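Local coordinates for Sts-2 protein (Mus musculus, PDB 3D4I) that carries a histidine phosphatase domain with acid-dependent phosphatase activity and, as a whole protein, probably interferes with CBL-mediated down-regulation of activated receptor kinases, at residues E145-A149 with N150-D154; H17-R20 with V21-F25. All coordinates share one frame; numbering follows the deposited sequence. Where two conformers were deposited one is given.

Both contacts are local, each joining a helix to the loop at one of its ends. Interaction 1 closes the C-terminal end of helix 143-148, and interaction 2 leads from strand 11-16 into helix 21-25. Their centres lie 22 Å apart and their nearest atoms about 11 Å, so they do not touch; helix 98-111 is a common neighbour, met by Leu146 and Phe151 of the first and by His17 of the second. Each is partly buried. Interaction 1 combines two backbone hydrogen bonds with buried apolar packing, whereas interaction 2 depends on a paired salt bridge at a partly exposed position and borders the second subunit.

Interaction 1 of 2, residues E145-A149 with N150-D154; sequences ELKEA and NFNVD
Phe151 N donates to Leu146 O at 2.9 Å with an N-H...O angle of 160°, and Asn150 N donates to Lys147 O at 3.0 Å; these two backbone hydrogen bonds fasten the loop to the last turn of the helix. The second donor stands well above the carbonyl plane of Lys147 instead of lying on a lone pair, in keeping with the tight turn. Asn150 makes the reversal with a positive phi of 72°.

Apolar packing accompanies the turn. Phe151 CG lies beside its own backbone N (chi1 -68°), the atom bonded to Leu146 O, and this brings the edge of the ring to the same oxygen, which sits in the ring plane. Leu146 CD2 comes over one face of the Phe151 ring, 4.1 Å from its centroid. This is a CH-pi contact, with CD2 displaced toward the ring atom CD2 of Phe151. The methyl of Ala149 adds a second apolar touch, its CB 3.8 Å from Phe151 CD2. The other branch of Leu146, CD1, reaches Val153 CG2 at 3.9 Å. Leu146, Phe151 and Val153 are all buried, and Leu146 and Phe151 also rest on Val101 of helix 98-111; Lys105 of that helix makes a cation-pi contact with the Phe151 ring.

Looser contacts follow the exposed Lys147. Its CA approaches Phe151 O at 3.5 Å in a CA-H...O contact, and its extended chain runs on beside the loop until CE lies 3.3 Å from Val153 O. Asn152, lying alongside it, directs its amide nitrogen to Glu114 O.

The 6-to-1 and 5-to-2 bonds, with Asn150 as C-prime residue, define a Schellman motif ending helix 143-148; immediately beyond it, Asn152 centres an inverse gamma turn.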
ATOM      1  N   GLU A 145     -16.066  22.713   2.251  1.00 31.47           N
ATOM      2  CA  GLU A 145     -14.634  22.452   2.101  1.00 31.77           C
ATOM      3  C   GLU A 145     -14.353  21.067   1.517  1.00 31.47           C
ATOM      4  O   GLU A 145     -13.469  20.915   0.674  1.00 31.15           O
ATOM      5  CB  GLU A 145     -13.906  22.639   3.443  1.00 31.59           C
ATOM      6  CG  GLU A 145     -13.658  24.111   3.773  1.00 32.14           C
ATOM      7  CD  GLU A 145     -13.275  24.371   5.222  1.00 32.38           C
ATOM      8  OE1 GLU A 145     -13.254  23.435   6.063  1.00 31.26           O
ATOM      9  OE2 GLU A 145     -13.006  25.545   5.526  1.00 33.69           O
ATOM     10  N   LEU A 146     -15.109  20.066   1.962  1.00 31.86           N
ATOM     11  CA  LEU A 146     -15.019  18.730   1.374  1.00 32.17           C
ATOM     12  C   LEU A 146     -15.449  18.712  -0.099  1.00 32.73           C
ATOM     13  O   LEU A 146     -14.767  18.101  -0.915  1.00 32.92           O
ATOM     14  CB  LEU A 146     -15.799  17.700   2.206  1.00 31.99           C
ATOM     15  CG  LEU A 146     -15.201  17.384   3.589  1.00 31.16           C
ATOM     16  CD1 LEU A 146     -16.208  16.645   4.456  1.00 31.27           C
ATOM     17  CD2 LEU A 146     -13.901  16.595   3.478  1.00 29.05           C
ATOM     18  N   LYS A 147     -16.557  19.368  -0.450  1.00 33.95           N
ATOM     19  CA  LYS A 147     -16.951  19.431  -1.877  1.00 35.76           C
ATOM     20  C   LYS A 147     -15.945  20.210  -2.742  1.00 35.94           C
ATOM     21  O   LYS A 147     -15.671  19.813  -3.879  1.00 36.12           O
ATOM     22  CB  LYS A 147     -18.403  19.900  -2.105  1.00 35.86           C
ATOM     23  CG  LYS A 147     -19.301  18.764  -2.633  1.00 37.09           C
ATOM     24  CD  LYS A 147     -20.699  19.214  -3.078  1.00 37.55           C
ATOM     25  CE  LYS A 147     -21.685  18.013  -3.130  1.00 38.46           C
ATOM     26  NZ  LYS A 147     -23.083  18.408  -3.595  1.00 38.95           N
ATOM     27  N   GLU A 148     -15.381  21.280  -2.182  1.00 36.34           N
ATOM     28  CA  GLU A 148     -14.257  21.987  -2.794  1.00 37.34           C
ATOM     29  C   GLU A 148     -13.175  20.971  -3.140  1.00 37.18           C
ATOM     30  O   GLU A 148     -12.641  20.957  -4.251  1.00 37.07           O
ATOM     31  CB  GLU A 148     -13.665  23.019  -1.822  1.00 37.47           C
ATOM     32  CG  GLU A 148     -14.412  24.339  -1.679  1.00 38.62           C
ATOM     33  CD  GLU A 148     -13.835  25.232  -0.557  1.00 38.91           C
ATOM     34  OE1 GLU A 148     -12.591  25.218  -0.330  1.00 40.61           O
ATOM     35  OE2 GLU A 148     -14.632  25.952   0.100  1.00 39.69           O
ATOM     36  N   ALA A 149     -12.887  20.095  -2.177  1.00 37.02           N
ATOM     37  CA  ALA A 149     -11.802  19.126  -2.283  1.00 37.06           C
ATOM     38  C   ALA A 149     -12.205  17.854  -3.038  1.00 37.22           C
ATOM     39  O   ALA A 149     -11.495  16.842  -2.993  1.00 37.32           O
ATOM     40  CB  ALA A 149     -11.267  18.792  -0.896  1.00 36.87           C
ATOM     41  N   ASN A 150     -13.342  17.921  -3.730  1.00 37.01           N
ATOM     42  CA  ASN A 150     -13.810  16.852  -4.612  1.00 37.57           C
ATOM     43  C   ASN A 150     -14.302  15.610  -3.843  1.00 37.01           C
ATOM     44  O   ASN A 150     -14.185  14.490  -4.327  1.00 37.12           O
ATOM     45  CB  ASN A 150     -12.739  16.495  -5.668  1.00 38.25           C
ATOM     46  CG  ASN A 150     -13.253  15.540  -6.743  1.00 40.41           C
ATOM     47  OD1 ASN A 150     -14.392  15.653  -7.214  1.00 43.62           O
ATOM     48  ND2 ASN A 150     -12.410  14.583  -7.130  1.00 42.66           N
ATOM     49  N   PHE A 151     -14.842  15.825  -2.647  1.00 36.18           N
ATOM     50  CA  PHE A 151     -15.559  14.781  -1.920  1.00 35.98           C
ATOM     51  C   PHE A 151     -17.028  14.946  -2.227  1.00 35.37           C
ATOM     52  O   PHE A 151     -17.591  16.017  -1.992  1.00 36.04           O
ATOM     53  CB  PHE A 151     -15.325  14.900  -0.411  1.00 35.96           C
ATOM     54  CG  PHE A 151     -13.923  14.590   0.005  1.00 36.20           C
ATOM     55  CD1 PHE A 151     -13.533  13.284   0.261  1.00 36.44           C
ATOM     56  CD2 PHE A 151     -12.985  15.599   0.130  1.00 36.35           C
ATOM     57  CE1 PHE A 151     -12.236  12.997   0.640  1.00 36.59           C
ATOM     58  CE2 PHE A 151     -11.684  15.318   0.506  1.00 37.04           C
ATOM     59  CZ  PHE A 151     -11.308  14.014   0.760  1.00 36.76           C
ATOM     60  N   ASN A 152     -17.650  13.909  -2.783  1.00 34.68           N
ATOM     61  CA  ASN A 152     -19.061  13.968  -3.136  1.00 33.77           C
ATOM     62  C   ASN A 152     -19.932  13.757  -1.898  1.00 33.23           C
ATOM     63  O   ASN A 152     -20.638  12.758  -1.789  1.00 32.61           O
ATOM     64  CB  ASN A 152     -19.402  12.955  -4.240  1.00 34.06           C
ATOM     65  CG  ASN A 152     -20.818  13.131  -4.785  1.00 34.59           C
ATOM     66  OD1 ASN A 152     -21.442  14.174  -4.590  1.00 34.21           O
ATOM     67  ND2 ASN A 152     -21.326  12.110  -5.476  1.00 32.92           N
ATOM     68  N   VAL A 153     -19.853  14.706  -0.970  1.00 32.69           N
ATOM     69  CA  VAL A 153     -20.596  14.673   0.295  1.00 32.69           C
ATOM     70  C   VAL A 153     -22.083  15.037   0.115  1.00 32.42           C
ATOM     71  O   VAL A 153     -22.451  15.722  -0.841  1.00 32.41           O
ATOM     72  CB  VAL A 153     -19.923  15.595   1.340  1.00 32.70           C
ATOM     73  CG1 VAL A 153     -20.933  16.103   2.362  1.00 34.25           C
ATOM     74  CG2 VAL A 153     -18.750  14.887   2.029  1.00 32.15           C
ATOM     75  N   ASP A 154     -22.929  14.555   1.024  1.00 32.08           N
ATOM     76  CA  ASP A 154     -24.364  14.820   0.966  1.00 32.49           C
ATOM     77  C   ASP A 154     -24.736  16.094   1.744  1.00 32.31           C
ATOM     78  O   ASP A 154     -24.795  16.101   2.977  1.00 32.06           O
ATOM     79  CB  ASP A 154     -25.167  13.608   1.461  1.00 32.05           C
ATOM     80  CG  ASP A 154     -26.658  13.704   1.124  1.00 33.13           C
ATOM     81  OD1 ASP A 154     -27.142  14.824   0.822  1.00 33.11           O
ATOM     82  OD2 ASP A 154     -27.346  12.656   1.166  1.00 32.30           O
TER

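Interaction 2 of 2, residues H17-R20 with V21-F25; sequences HGER and VDQVF
Arg20 meets Asp22 side-on, presenting NE and NH2 to the two carboxylate oxygens. NE donates to OD1 of Asp22 at 2.8 Å, and NH2 to OD2 of Asp22 at 3.0 Å; both oxygens use their syn lone pairs. The pairing is not flat, since the guanidinium and carboxylate planes are 39° apart. Of the two bonds, that from NH2 is the more bent, at 130°. Asp22 achieves this with CG between its backbone N and carbonyl carbon (chi1 60°), which turns the carboxylate back toward Arg20. A leucine in place of Arg20 would probably leave the Asp22 carboxylate without its two-nitrogen partner and freer to turn.

Gln23 N donates to Arg20 O at 2.9 Å, tying the loop to the helix through the backbone. Glu19 and Val24 are almost perpendicular: CG2 of Val24 lies against the carboxylate, 3.3 Å from Glu19 OE2. That carboxylate is held elsewhere, OE1 by Ser68 and Asn46, OE2 by Gly261 N of the second subunit.

An Arg-His-Gly sequence spans the end of strand 11-16 and the start of this loop, consistent with the signature of the histidine phosphatase superfamily. In the loop, His17 ND1 donates a hydrogen bond to Gly18 O at 2.8 Å, and the His17 side chain packs on helix 98-111. Beyond the loop, Val21 and Asp22 of helix 21-25 abut Trp29 of helix 29-32.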
ATOM      1  N   HIS A  17     -10.862   3.209   9.006  1.00 14.62           N
ATOM      2  CA  HIS A  17     -10.114   4.032   8.077  1.00 14.26           C
ATOM      3  C   HIS A  17      -8.723   3.422   7.815  1.00 14.40           C
ATOM      4  O   HIS A  17      -8.216   2.626   8.608  1.00 14.36           O
ATOM      5  CB  HIS A  17      -9.980   5.469   8.642  1.00 14.22           C
ATOM      6  CG  HIS A  17      -9.314   5.531   9.989  1.00 15.67           C
ATOM      7  ND1 HIS A  17      -7.955   5.371  10.163  1.00 14.37           N
ATOM      8  CD2 HIS A  17      -9.829   5.746  11.226  1.00 14.40           C
ATOM      9  CE1 HIS A  17      -7.663   5.485  11.450  1.00 15.06           C
ATOM     10  NE2 HIS A  17      -8.784   5.712  12.116  1.00 14.88           N
ATOM     11  N   GLY A  18      -8.106   3.828   6.719  1.00 13.27           N
ATOM     12  CA  GLY A  18      -6.726   3.444   6.405  1.00 14.28           C
ATOM     13  C   GLY A  18      -5.680   4.084   7.291  1.00 14.45           C
ATOM     14  O   GLY A  18      -5.983   4.898   8.192  1.00 14.61           O
ATOM     15  N   GLU A  19      -4.434   3.704   7.039  1.00 15.14           N
ATOM     16  CA  GLU A  19      -3.320   4.183   7.854  1.00 15.17           C
ATOM     17  C   GLU A  19      -3.305   5.724   7.864  1.00 16.15           C
ATOM     18  O   GLU A  19      -3.411   6.363   6.818  1.00 14.36           O
ATOM     19  CB  GLU A  19      -2.005   3.640   7.294  1.00 14.94           C
ATOM     20  CG  GLU A  19      -0.788   4.032   8.145  1.00 15.28           C
ATOM     21  CD  GLU A  19       0.502   3.610   7.469  1.00 16.89           C
ATOM     22  OE1 GLU A  19       0.894   4.301   6.520  1.00 14.70           O
ATOM     23  OE2 GLU A  19       1.144   2.642   7.930  1.00 13.70           O
ATOM     24  N   ARG A  20      -3.196   6.299   9.058  1.00 16.56           N
ATOM     25  CA  ARG A  20      -3.098   7.746   9.215  1.00 17.25           C
ATOM     26  C   ARG A  20      -1.630   8.200   9.317  1.00 16.99           C
ATOM     27  O   ARG A  20      -0.774   7.482   9.862  1.00 16.20           O
ATOM     28  CB  ARG A  20      -3.956   8.224  10.405  1.00 18.48           C
ATOM     29  CG  ARG A  20      -3.762   7.469  11.679  1.00 21.39           C
ATOM     30  CD  ARG A  20      -4.841   7.760  12.727  1.00 18.98           C
ATOM     31  NE  ARG A  20      -4.665   9.069  13.332  1.00 23.46           N
ATOM     32  CZ  ARG A  20      -5.349   9.500  14.392  1.00 26.15           C
ATOM     33  NH1 ARG A  20      -6.253   8.696  14.985  1.00 24.22           N
ATOM     34  NH2 ARG A  20      -5.108  10.720  14.873  1.00 25.31           N
ATOM     35  N   VAL A  21      -1.319   9.353   8.718  1.00 15.87           N
ATOM     36  CA  VAL A  21       0.087   9.789   8.615  1.00 16.57           C
ATOM     37  C   VAL A  21       0.737   9.859   9.975  1.00 17.54           C
ATOM     38  O   VAL A  21       1.908   9.495  10.113  1.00 17.85           O
ATOM     39  CB  VAL A  21       0.293  11.174   7.911  1.00 16.54           C
ATOM     40  CG1 VAL A  21       0.194  11.014   6.413  0.60 16.45           C
ATOM     41  CG2 VAL A  21      -0.659  12.216   8.442  0.60 12.95           C
ATOM     42  N   ASP A  22      -0.018  10.299  10.980  1.00 17.38           N
ATOM     43  CA  ASP A  22       0.578  10.425  12.322  1.00 18.04           C
ATOM     44  C   ASP A  22       0.842   9.096  13.036  1.00 18.75           C
ATOM     45  O   ASP A  22       1.571   9.087  14.019  1.00 18.37           O
ATOM     46  CB  ASP A  22      -0.217  11.374  13.231  1.00 18.85           C
ATOM     47  CG  ASP A  22      -1.653  10.927  13.457  1.00 19.17           C
ATOM     48  OD1 ASP A  22      -2.252  10.305  12.559  1.00 18.95           O
ATOM     49  OD2 ASP A  22      -2.202  11.224  14.533  1.00 22.13           O
ATOM     50  N   GLN A  23       0.282   7.984  12.547  1.00 19.07           N
ATOM     51  CA  GLN A  23       0.574   6.663  13.149  1.00 19.97           C
ATOM     52  C   GLN A  23       2.028   6.303  12.835  1.00 19.42           C
ATOM     53  O   GLN A  23       2.727   5.652  13.640  1.00 19.88           O
ATOM     54  CB  GLN A  23      -0.282   5.518  12.547  1.00 20.98           C
ATOM     55  CG  GLN A  23      -0.226   4.255  13.399  0.50 21.26           C
ATOM     56  CD  GLN A  23      -0.856   3.042  12.753  0.50 21.97           C
ATOM     57  OE1 GLN A  23      -1.919   3.119  12.136  0.50 26.44           O
ATOM     58  NE2 GLN A  23      -0.212   1.894  12.925  0.50 26.85           N
ATOM     59  N   VAL A  24       2.470   6.687  11.637  1.00 17.22           N
ATOM     60  CA  VAL A  24       3.816   6.371  11.191  1.00 17.05           C
ATOM     61  C   VAL A  24       4.832   7.427  11.667  1.00 16.45           C
ATOM     62  O   VAL A  24       5.905   7.094  12.158  1.00 15.71           O
ATOM     63  CB  VAL A  24       3.878   6.216   9.636  1.00 16.88           C
ATOM     64  CG1 VAL A  24       5.334   5.997   9.143  1.00 17.31           C
ATOM     65  CG2 VAL A  24       3.097   5.006   9.221  1.00 16.18           C
ATOM     66  N   PHE A  25       4.497   8.691  11.468  1.00 16.12           N
ATOM     67  CA  PHE A  25       5.475   9.753  11.630  1.00 17.28           C
ATOM     68  C   PHE A  25       5.422  10.397  13.005  1.00 18.09           C
ATOM     69  O   PHE A  25       6.301  11.202  13.363  1.00 19.43           O
ATOM     70  CB  PHE A  25       5.356  10.757  10.489  1.00 15.93           C
ATOM     71  CG  PHE A  25       5.699  10.140   9.147  1.00 14.78           C
ATOM     72  CD1 PHE A  25       7.029   9.855   8.832  1.00 14.83           C
ATOM     73  CD2 PHE A  25       4.699   9.752   8.272  1.00 15.18           C
ATOM     74  CE1 PHE A  25       7.375   9.255   7.633  1.00 14.55           C
ATOM     75  CE2 PHE A  25       5.026   9.143   7.041  1.00 14.39           C
ATOM     76  CZ  PHE A  25       6.381   8.886   6.736  1.00 14.68           C
TER